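Peptidoglycan D,D-transpeptidase MrdA (Pseudomonas aeruginosa, PDB 7KIS) probably cross-links the peptide stems of peptidoglycan in the bacterial cell wall, as a penicillin-binding transpeptidase with an acylated serine intermediate. Local coordinates at residues V343-Y355 and R365-E378. Sequence-based numbering, arbitrary orientation.
With C9D ((2S,5R)-1-formyl-N'-[(3R)-pyrrolidine-3-carbonyl]-5-[(sulfooxy)amino]piperidine-2-carbohydrazide), chain C.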
ATOM      1  N   VAL A 343     -26.203   7.274  -9.673  1.00 36.57           N
ATOM      2  CA  VAL A 343     -26.668   5.996  -9.140  1.00 32.82           C
ATOM      3  C   VAL A 343     -27.017   6.203  -7.672  1.00 29.66           C
ATOM      4  O   VAL A 343     -26.312   6.916  -6.951  1.00 33.59           O
ATOM      5  CB  VAL A 343     -25.609   4.878  -9.297  1.00 40.47           C
ATOM      6  CG1 VAL A 343     -26.238   3.512  -9.123  1.00 31.48           C
ATOM      7  CG2 VAL A 343     -24.918   4.953 -10.648  1.00 39.76           C
ATOM      8  N   THR A 344     -28.109   5.589  -7.235  1.00 30.19           N
ATOM      9  CA  THR A 344     -28.571   5.666  -5.857  1.00 32.20           C
ATOM     10  C   THR A 344     -28.433   4.304  -5.183  1.00 36.84           C
ATOM     11  O   THR A 344     -28.326   3.277  -5.861  1.00 41.31           O
ATOM     12  CB  THR A 344     -30.032   6.142  -5.801  1.00 36.90           C
ATOM     13  OG1 THR A 344     -30.898   5.109  -6.282  1.00 52.54           O
ATOM     14  CG2 THR A 344     -30.217   7.397  -6.644  1.00 28.73           C
ATOM     15  N   PRO A 345     -28.421   4.254  -3.845  1.00 33.93           N
ATOM     16  CA  PRO A 345     -28.139   2.975  -3.164  1.00 35.16           C
ATOM     17  C   PRO A 345     -29.096   1.844  -3.505  1.00 43.33           C
ATOM     18  O   PRO A 345     -28.720   0.676  -3.345  1.00 43.66           O
ATOM     19  CB  PRO A 345     -28.234   3.345  -1.678  1.00 37.21           C
ATOM     20  CG  PRO A 345     -27.937   4.797  -1.631  1.00 27.12           C
ATOM     21  CD  PRO A 345     -28.509   5.373  -2.888  1.00 33.34           C
ATOM     22  N   THR A 346     -30.313   2.138  -3.960  1.00 44.09           N
ATOM     23  CA  THR A 346     -31.264   1.100  -4.327  1.00 42.40           C
ATOM     24  C   THR A 346     -31.463   0.969  -5.830  1.00 37.59           C
ATOM     25  O   THR A 346     -32.038  -0.030  -6.276  1.00 33.92           O
ATOM     26  CB  THR A 346     -32.623   1.350  -3.651  1.00 47.21           C
ATOM     27  OG1 THR A 346     -32.414   1.901  -2.346  1.00 54.47           O
ATOM     28  CG2 THR A 346     -33.405   0.046  -3.514  1.00 39.37           C
ATOM     29  N   SER A 347     -31.002   1.941  -6.617  1.00 38.53           N
ATOM     30  CA  SER A 347     -31.209   1.906  -8.061  1.00 48.44           C
ATOM     31  C   SER A 347     -30.611   0.639  -8.664  1.00 48.47           C
ATOM     32  O   SER A 347     -29.453   0.296  -8.408  1.00 37.16           O
ATOM     33  CB  SER A 347     -30.610   3.148  -8.715  1.00 37.80           C
ATOM     34  OG  SER A 347     -29.207   3.038  -8.816  1.00 37.06           O
ATOM     35  N   ARG A 348     -31.413  -0.048  -9.468  1.00 44.93           N
ATOM     36  CA  ARG A 348     -31.097  -1.363 -10.001  1.00 40.31           C
ATOM     37  C   ARG A 348     -30.655  -1.308 -11.459  1.00 38.77           C
ATOM     38  O   ARG A 348     -30.925  -0.351 -12.189  1.00 42.96           O
ATOM     39  CB  ARG A 348     -32.319  -2.271  -9.876  1.00 34.38           C
ATOM     40  CG  ARG A 348     -33.564  -1.618 -10.439  1.00 44.70           C
ATOM     41  CD  ARG A 348     -34.494  -2.630 -11.054  1.00 48.88           C
ATOM     42  NE  ARG A 348     -35.368  -3.230 -10.061  1.00 41.08           N
ATOM     43  CZ  ARG A 348     -36.633  -2.871  -9.887  1.00 46.49           C
ATOM     44  NH1 ARG A 348     -37.162  -1.921 -10.644  1.00 45.03           N
ATOM     45  NH2 ARG A 348     -37.368  -3.461  -8.964  1.00 46.97           N
ATOM     46  N   VAL A 349     -29.963  -2.370 -11.871  1.00 33.52           N
ATOM     47  CA  VAL A 349     -29.457  -2.542 -13.229  1.00 36.19           C
ATOM     48  C   VAL A 349     -29.566  -4.023 -13.565  1.00 32.59           C
ATOM     49  O   VAL A 349     -29.040  -4.865 -12.830  1.00 42.70           O
ATOM     50  CB  VAL A 349     -28.001  -2.062 -13.380  1.00 34.42           C
ATOM     51  CG1 VAL A 349     -27.362  -2.678 -14.615  1.00 29.44           C
ATOM     52  CG2 VAL A 349     -27.941  -0.543 -13.448  1.00 39.13           C
ATOM     53  N   PHE A 350     -30.250  -4.348 -14.660  1.00 30.12           N
ATOM     54  CA  PHE A 350     -30.347  -5.736 -15.090  1.00 31.56           C
ATOM     55  C   PHE A 350     -29.060  -6.168 -15.775  1.00 38.21           C
ATOM     56  O   PHE A 350     -28.571  -5.491 -16.685  1.00 39.47           O
ATOM     57  CB  PHE A 350     -31.529  -5.944 -16.036  1.00 32.51           C
ATOM     58  CG  PHE A 350     -31.843  -7.391 -16.292  1.00 27.85           C
ATOM     59  CD1 PHE A 350     -32.481  -8.156 -15.328  1.00 31.81           C
ATOM     60  CD2 PHE A 350     -31.486  -7.992 -17.487  1.00 24.22           C
ATOM     61  CE1 PHE A 350     -32.766  -9.489 -15.556  1.00 31.57           C
ATOM     62  CE2 PHE A 350     -31.768  -9.325 -17.721  1.00 26.11           C
ATOM     63  CZ  PHE A 350     -32.409 -10.074 -16.752  1.00 27.92           C
ATOM     64  N   ASP A 351     -28.511  -7.295 -15.329  1.00 39.22           N
ATOM     65  CA  ASP A 351     -27.264  -7.826 -15.870  1.00 38.22           C
ATOM     66  C   ASP A 351     -27.565  -9.035 -16.744  1.00 35.52           C
ATOM     67  O   ASP A 351     -27.764 -10.144 -16.225  1.00 34.44           O
ATOM     68  CB  ASP A 351     -26.308  -8.205 -14.733  1.00 34.41           C
ATOM     69  CG  ASP A 351     -25.104  -8.990 -15.217  1.00 40.36           C
ATOM     70  OD1 ASP A 351     -24.643  -8.747 -16.351  1.00 40.85           O
ATOM     71  OD2 ASP A 351     -24.615  -9.851 -14.454  1.00 42.31           O
ATOM     72  N   PRO A 352     -27.625  -8.879 -18.068  1.00 34.62           N
ATOM     73  CA  PRO A 352     -27.778 -10.033 -18.958  1.00 31.25           C
ATOM     74  C   PRO A 352     -26.483 -10.776 -19.245  1.00 32.63           C
ATOM     75  O   PRO A 352     -26.489 -11.693 -20.070  1.00 36.36           O
ATOM     76  CB  PRO A 352     -28.328  -9.391 -20.239  1.00 35.45           C
ATOM     77  CG  PRO A 352     -27.704  -8.038 -20.255  1.00 38.10           C
ATOM     78  CD  PRO A 352     -27.563  -7.609 -18.814  1.00 38.66           C
ATOM     79  N   GLY A 353     -25.385 -10.402 -18.593  1.00 35.08           N
ATOM     80  CA  GLY A 353     -24.086 -10.971 -18.871  1.00 42.00           C
ATOM     81  C   GLY A 353     -23.179 -10.093 -19.704  1.00 39.45           C
ATOM     82  O   GLY A 353     -22.072 -10.526 -20.046  1.00 43.61           O
ATOM     83  N   TYR A 354     -23.608  -8.878 -20.033  1.00 36.33           N
ATOM     84  CA  TYR A 354     -22.844  -7.975 -20.883  1.00 40.06           C
ATOM     85  C   TYR A 354     -23.432  -6.578 -20.741  1.00 40.44           C
ATOM     86  O   TYR A 354     -24.517  -6.394 -20.184  1.00 34.31           O
ATOM     87  CB  TYR A 354     -22.870  -8.427 -22.346  1.00 36.50           C
ATOM     88  CG  TYR A 354     -24.266  -8.711 -22.859  1.00 39.32           C
ATOM     89  CD1 TYR A 354     -24.790  -9.997 -22.831  1.00 40.22           C
ATOM     90  CD2 TYR A 354     -25.063  -7.691 -23.365  1.00 38.56           C
ATOM     91  CE1 TYR A 354     -26.065 -10.259 -23.294  1.00 39.95           C
ATOM     92  CE2 TYR A 354     -26.340  -7.944 -23.828  1.00 39.18           C
ATOM     93  CZ  TYR A 354     -26.836  -9.230 -23.791  1.00 40.00           C
ATOM     94  OH  TYR A 354     -28.105  -9.489 -24.254  1.00 35.32           O
ATOM     95  N   TYR A 355     -22.700  -5.594 -21.258  1.00 34.96           N
ATOM     96  CA  TYR A 355     -23.165  -4.216 -21.297  1.00 32.40           C
ATOM     97  C   TYR A 355     -22.784  -3.585 -22.627  1.00 39.27           C
ATOM     98  O   TYR A 355     -21.667  -3.774 -23.116  1.00 35.94           O
ATOM     99  CB  TYR A 355     -22.582  -3.376 -20.152  1.00 34.31           C
ATOM    100  CG  TYR A 355     -22.930  -1.906 -20.261  1.00 36.13           C
ATOM    101  CD1 TYR A 355     -22.008  -0.985 -20.744  1.00 38.46           C
ATOM    102  CD2 TYR A 355     -24.187  -1.442 -19.892  1.00 39.02           C
ATOM    103  CE1 TYR A 355     -22.326   0.356 -20.849  1.00 40.17           C
ATOM    104  CE2 TYR A 355     -24.513  -0.102 -19.994  1.00 41.08           C
ATOM    105  CZ  TYR A 355     -23.579   0.792 -20.474  1.00 43.29           C
ATOM    106  OH  TYR A 355     -23.896   2.128 -20.578  1.00 44.60           O
ATOM    107  N   ARG A 365     -18.396  -7.620 -21.632  1.00 37.51           N
ATOM    108  CA  ARG A 365     -18.956  -8.816 -21.022  1.00 37.55           C
ATOM    109  C   ARG A 365     -18.616  -8.912 -19.540  1.00 36.07           C
ATOM    110  O   ARG A 365     -17.570  -8.440 -19.087  1.00 39.50           O
ATOM    111  CB  ARG A 365     -18.462 -10.060 -21.763  1.00 35.90           C
ATOM    112  CG  ARG A 365     -18.765 -10.000 -23.247  1.00 40.00           C
ATOM    113  CD  ARG A 365     -18.338 -11.253 -23.987  1.00 40.29           C
ATOM    114  NE  ARG A 365     -19.004 -11.338 -25.285  1.00 47.40           N
ATOM    115  CZ  ARG A 365     -20.242 -11.790 -25.461  1.00 44.80           C
ATOM    116  NH1 ARG A 365     -20.773 -11.829 -26.677  1.00 42.61           N
ATOM    117  NH2 ARG A 365     -20.952 -12.209 -24.423  1.00 58.85           N
ATOM    118  N   ASN A 366     -19.527  -9.523 -18.788  1.00 40.40           N
ATOM    119  CA  ASN A 366     -19.366  -9.745 -17.360  1.00 34.64           C
ATOM    120  C   ASN A 366     -18.498 -10.976 -17.119  1.00 41.53           C
ATOM    121  O   ASN A 366     -18.397 -11.868 -17.967  1.00 41.12           O
ATOM    122  CB  ASN A 366     -20.734  -9.915 -16.695  1.00 34.58           C
ATOM    123  CG  ASN A 366     -20.692  -9.714 -15.191  1.00 41.09           C
ATOM    124  OD1 ASN A 366     -19.915  -8.909 -14.678  1.00 39.51           O
ATOM    125  ND2 ASN A 366     -21.543 -10.442 -14.475  1.00 35.14           N
ATOM    126  N   TRP A 367     -17.860 -11.020 -15.945  1.00 36.46           N
ATOM    127  CA  TRP A 367     -17.057 -12.189 -15.608  1.00 34.60           C
ATOM    128  C   TRP A 367     -17.908 -13.446 -15.489  1.00 38.51           C
ATOM    129  O   TRP A 367     -17.387 -14.554 -15.664  1.00 38.40           O
ATOM    130  CB  TRP A 367     -16.280 -11.954 -14.308  1.00 33.70           C
ATOM    131  CG  TRP A 367     -17.114 -12.047 -13.060  1.00 37.35           C
ATOM    132  CD1 TRP A 367     -17.722 -11.017 -12.402  1.00 38.77           C
ATOM    133  CD2 TRP A 367     -17.427 -13.235 -12.319  1.00 31.79           C
ATOM    134  NE1 TRP A 367     -18.396 -11.489 -11.300  1.00 30.82           N
ATOM    135  CE2 TRP A 367     -18.231 -12.847 -11.228  1.00 32.64           C
ATOM    136  CE3 TRP A 367     -17.108 -14.587 -12.476  1.00 25.32           C
ATOM    137  CZ2 TRP A 367     -18.720 -13.764 -10.299  1.00 26.48           C
ATOM    138  CZ3 TRP A 367     -17.595 -15.495 -11.552  1.00 35.70           C
ATOM    139  CH2 TRP A 367     -18.391 -15.080 -10.477  1.00 34.36           C
ATOM    140  N   ASN A 368     -19.201 -13.301 -15.213  1.00 36.63           N
ATOM    141  CA  ASN A 368     -20.153 -14.400 -15.309  1.00 42.43           C
ATOM    142  C   ASN A 368     -20.954 -14.216 -16.591  1.00 38.73           C
ATOM    143  O   ASN A 368     -21.762 -13.287 -16.700  1.00 34.49           O
ATOM    144  CB  ASN A 368     -21.068 -14.445 -14.087  1.00 42.53           C
ATOM    145  CG  ASN A 368     -22.098 -15.554 -14.171  1.00 46.37           C
ATOM    146  OD1 ASN A 368     -21.860 -16.593 -14.790  1.00 48.60           O
ATOM    147  ND2 ASN A 368     -23.251 -15.340 -13.547  1.00 45.32           N
ATOM    148  N   ARG A 369     -20.721 -15.103 -17.561  1.00 41.95           N
ATOM    149  CA  ARG A 369     -21.272 -14.932 -18.902  1.00 37.73           C
ATOM    150  C   ARG A 369     -22.793 -14.851 -18.889  1.00 45.19           C
ATOM    151  O   ARG A 369     -23.380 -14.118 -19.695  1.00 47.93           O
ATOM    152  CB  ARG A 369     -20.792 -16.057 -19.818  1.00 43.89           C
ATOM    153  CG  ARG A 369     -19.662 -15.635 -20.757  1.00 45.91           C
ATOM    154  CD  ARG A 369     -18.607 -14.819 -20.015  1.00 48.47           C
ATOM    155  NE  ARG A 369     -17.515 -14.379 -20.879  1.00 52.76           N
ATOM    156  CZ  ARG A 369     -16.426 -13.753 -20.443  1.00 53.21           C
ATOM    157  NH1 ARG A 369     -16.283 -13.490 -19.150  1.00 44.88           N
ATOM    158  NH2 ARG A 369     -15.479 -13.388 -21.297  1.00 60.14           N
ATOM    159  N   TYR A 370     -23.449 -15.581 -17.992  1.00 46.86           N
ATOM    160  CA  TYR A 370     -24.898 -15.711 -18.036  1.00 38.23           C
ATOM    161  C   TYR A 370     -25.619 -14.651 -17.214  1.00 39.49           C
ATOM    162  O   TYR A 370     -26.855 -14.644 -17.189  1.00 42.36           O
ATOM    163  CB  TYR A 370     -25.314 -17.099 -17.537  1.00 43.59           C
ATOM    164  CG  TYR A 370     -24.494 -18.240 -18.099  1.00 56.49           C
ATOM    165  CD1 TYR A 370     -23.922 -19.188 -17.258  1.00 69.24           C
ATOM    166  CD2 TYR A 370     -24.301 -18.378 -19.468  1.00 61.21           C
ATOM    167  CE1 TYR A 370     -23.175 -20.235 -17.766  1.00 68.28           C
ATOM    168  CE2 TYR A 370     -23.556 -19.423 -19.984  1.00 60.98           C
ATOM    169  CZ  TYR A 370     -22.996 -20.347 -19.130  1.00 68.76           C
ATOM    170  OH  TYR A 370     -22.256 -21.385 -19.644  1.00 77.15           O
ATOM    171  N   GLY A 371     -24.892 -13.772 -16.536  1.00 39.67           N
ATOM    172  CA  GLY A 371     -25.497 -12.629 -15.888  1.00 30.71           C
ATOM    173  C   GLY A 371     -25.910 -12.907 -14.453  1.00 36.31           C
ATOM    174  O   GLY A 371     -26.079 -14.049 -14.027  1.00 42.10           O
ATOM    175  N   ASP A 372     -26.082 -11.824 -13.700  1.00 36.11           N
ATOM    176  CA  ASP A 372     -26.534 -11.900 -12.319  1.00 36.44           C
ATOM    177  C   ASP A 372     -27.963 -11.410 -12.142  1.00 40.96           C
ATOM    178  O   ASP A 372     -28.451 -11.360 -11.008  1.00 48.28           O
ATOM    179  CB  ASP A 372     -25.594 -11.103 -11.407  1.00 34.63           C
ATOM    180  CG  ASP A 372     -24.363 -11.893 -11.010  1.00 46.14           C
ATOM    181  OD1 ASP A 372     -24.516 -13.046 -10.552  1.00 56.75           O
ATOM    182  OD2 ASP A 372     -23.240 -11.364 -11.159  1.00 41.54           O
ATOM    183  N   GLY A 373     -28.643 -11.042 -13.227  1.00 35.82           N
ATOM    184  CA  GLY A 373     -29.986 -10.509 -13.108  1.00 37.32           C
ATOM    185  C   GLY A 373     -29.967  -9.054 -12.669  1.00 32.85           C
ATOM    186  O   GLY A 373     -29.049  -8.295 -12.980  1.00 36.76           O
ATOM    187  N   TRP A 374     -31.006  -8.665 -11.934  1.00 34.71           N
ATOM    188  CA  TRP A 374     -31.056  -7.321 -11.377  1.00 36.58           C
ATOM    189  C   TRP A 374     -30.038  -7.200 -10.252  1.00 33.47           C
ATOM    190  O   TRP A 374     -30.022  -8.017  -9.325  1.00 42.12           O
ATOM    191  CB  TRP A 374     -32.458  -7.007 -10.860  1.00 40.86           C
ATOM    192  CG  TRP A 374     -33.514  -7.019 -11.922  1.00 37.48           C
ATOM    193  CD1 TRP A 374     -34.435  -7.998 -12.148  1.00 33.41           C
ATOM    194  CD2 TRP A 374     -33.761  -6.002 -12.900  1.00 34.57           C
ATOM    195  NE1 TRP A 374     -35.239  -7.655 -13.207  1.00 35.88           N
ATOM    196  CE2 TRP A 374     -34.847  -6.433 -13.686  1.00 36.72           C
ATOM    197  CE3 TRP A 374     -33.169  -4.770 -13.190  1.00 39.07           C
ATOM    198  CZ2 TRP A 374     -35.354  -5.677 -14.741  1.00 42.42           C
ATOM    199  CZ3 TRP A 374     -33.677  -4.017 -14.234  1.00 34.16           C
ATOM    200  CH2 TRP A 374     -34.755  -4.475 -14.998  1.00 33.07           C
ATOM    201  N   VAL A 375     -29.185  -6.183 -10.327  1.00 33.27           N
ATOM    202  CA  VAL A 375     -28.162  -5.951  -9.317  1.00 46.02           C
ATOM    203  C   VAL A 375     -28.271  -4.516  -8.821  1.00 44.60           C
ATOM    204  O   VAL A 375     -28.569  -3.596  -9.593  1.00 35.00           O
ATOM    205  CB  VAL A 375     -26.739  -6.246  -9.851  1.00 37.38           C
ATOM    206  CG1 VAL A 375     -26.670  -7.647 -10.447  1.00 35.11           C
ATOM    207  CG2 VAL A 375     -26.309  -5.210 -10.876  1.00 35.74           C
ATOM    208  N   SER A 376     -28.047  -4.333  -7.526  1.00 40.06           N
ATOM    209  CA  SER A 376     -27.991  -3.030  -6.889  1.00 37.07           C
ATOM    210  C   SER A 376     -26.575  -2.796  -6.375  1.00 38.47           C
ATOM    211  O   SER A 376     -25.650  -3.556  -6.686  1.00 38.60           O
ATOM    212  CB  SER A 376     -29.034  -2.944  -5.771  1.00 27.52           C
ATOM    213  OG  SER A 376     -30.330  -3.246  -6.260  1.00 38.41           O
ATOM    214  N   LEU A 377     -26.404  -1.730  -5.590  1.00 38.65           N
ATOM    215  CA  LEU A 377     -25.080  -1.386  -5.075  1.00 38.14           C
ATOM    216  C   LEU A 377     -24.472  -2.546  -4.298  1.00 33.25           C
ATOM    217  O   LEU A 377     -23.329  -2.943  -4.547  1.00 29.66           O
ATOM    218  CB  LEU A 377     -25.165  -0.142  -4.192  1.00 39.91           C
ATOM    219  CG  LEU A 377     -23.978   0.096  -3.256  1.00 22.57           C
ATOM    220  CD1 LEU A 377     -22.739   0.424  -4.066  1.00 23.32           C
ATOM    221  CD2 LEU A 377     -24.284   1.208  -2.267  1.00 30.89           C
ATOM    222  N   GLU A 378     -25.230  -3.119  -3.369  1.00 30.04           N
ATOM    223  CA  GLU A 378     -24.674  -4.182  -2.543  1.00 24.71           C
ATOM    224  C   GLU A 378     -24.447  -5.445  -3.370  1.00 32.17           C
ATOM    225  O   GLU A 378     -23.357  -6.029  -3.334  1.00 32.73           O
ATOM    226  CB  GLU A 378     -25.594  -4.468  -1.359  1.00 25.53           C
ATOM    227  CG  GLU A 378     -26.192  -3.217  -0.736  1.00 49.66           C
ATOM    228  CD  GLU A 378     -27.462  -2.777  -1.436  1.00 59.93           C
ATOM    229  OE1 GLU A 378     -28.522  -3.391  -1.192  1.00 47.52           O
ATOM    230  OE2 GLU A 378     -27.394  -1.826  -2.243  1.00 53.87           O
TER
HETATM  231  OAF C9D C 701     -11.731 -12.924  -6.236  1.00 62.07           O
HETATM  232  SAY C9D C 701     -12.554 -12.911  -7.513  1.00 68.73           S
HETATM  233  OAD C9D C 701     -12.077 -13.985  -8.468  1.00 59.99           O
HETATM  234  OAE C9D C 701     -13.938 -13.215  -6.985  1.00 50.66           O
HETATM  235  OAR C9D C 701     -12.504 -11.387  -8.260  1.00 42.22           O
HETATM  236  NAQ C9D C 701     -13.798 -11.127  -8.828  1.00 50.29           N
HETATM  237  CAU C9D C 701     -13.715 -11.117 -10.346  1.00 40.47           C
HETATM  238  CAJ C9D C 701     -12.392 -11.639 -10.763  1.00 45.30           C
HETATM  239  CB  C9D C 701     -12.146 -11.494 -12.213  1.00 36.09           C
HETATM  240  CAM C9D C 701     -14.002  -9.707 -10.863  1.00 38.86           C
HETATM  241  N   C9D C 701     -12.886  -9.123 -11.700  1.00 38.36           N
HETATM  242  CAG C9D C 701     -12.192  -7.930 -11.214  1.00 38.94           C
HETATM  243  OAA C9D C 701     -11.029  -7.794 -11.430  1.00 47.26           O
HETATM  244  CA  C9D C 701     -12.149 -10.034 -12.655  1.00 33.78           C
HETATM  245  C   C9D C 701     -12.778  -9.966 -14.037  1.00 30.33           C
HETATM  246  O   C9D C 701     -12.364 -10.670 -14.892  1.00 34.86           O
HETATM  247  NAP C9D C 701     -13.903  -9.046 -14.330  1.00 34.61           N
HETATM  248  NAO C9D C 701     -14.425  -9.062 -15.651  1.00 36.23           N
HETATM  249  CAS C9D C 701     -13.581  -8.655 -16.774  1.00 43.70           C
HETATM  250  OAB C9D C 701     -12.463  -8.298 -16.591  1.00 45.36           O
HETATM  251  CAV C9D C 701     -14.164  -8.701 -18.239  1.00 39.57           C
HETATM  252  CAI C9D C 701     -14.936 -10.058 -18.404  1.00 35.65           C
HETATM  253  CAH C9D C 701     -14.005 -10.961 -19.316  1.00 43.36           C
HETATM  254  NAN C9D C 701     -13.297 -10.079 -20.049  1.00 58.62           N
HETATM  255  CAL C9D C 701     -13.130  -8.732 -19.125  1.00 48.60           C
HETATM  256  O   HOH W   1     -27.527   0.928  -6.241  1.00 27.49           O
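Val349 and Val375 form an antiparallel hydrogen-bonded pair, Val375 N reaching Val349 O at 2.8 Å. Asp351 and Gly373 form the next such pair, with Phe350 opposite Trp374 in the non-hydrogen-bonded place between them. The pairing resumes at Gly353, whose O accepts from Asn366 N at 3.0 Å, beside the non-hydrogen-bonded pair Tyr354-Arg365. Arg365, Asn366, Trp367 and Arg369 line the inhibitor pocket, Arg365 and Arg369 at the pyrrolidine.

On the face carrying Phe350 and Trp374, Phe350 CG lies anti to its backbone N (chi1 -168°), which brings the ring edge onto the indole. The stack is edge-to-face, with Phe350 CD1 3.4 Å from Trp374 CE2. Arg348 reaches the opposite indole face near its rim, CD 3.3 Å from Trp374 CE3; its cation-pi attraction is long and weak at most.

Asp351 lies on the face shared with Val349 and Val375. Its OD1 takes Gly353 N in an Asx turn, while OD2 accepts Asp372 N at 2.6 Å from above the carboxylate plane and a further bond from Asn385.

One buried carboxylate thus ties both backbones together. The donors around it probably stabilise its charge against the nearby Asp372 carboxylate, and Asn385 ND2, bonded to both OD2 atoms, probably eases the repulsion.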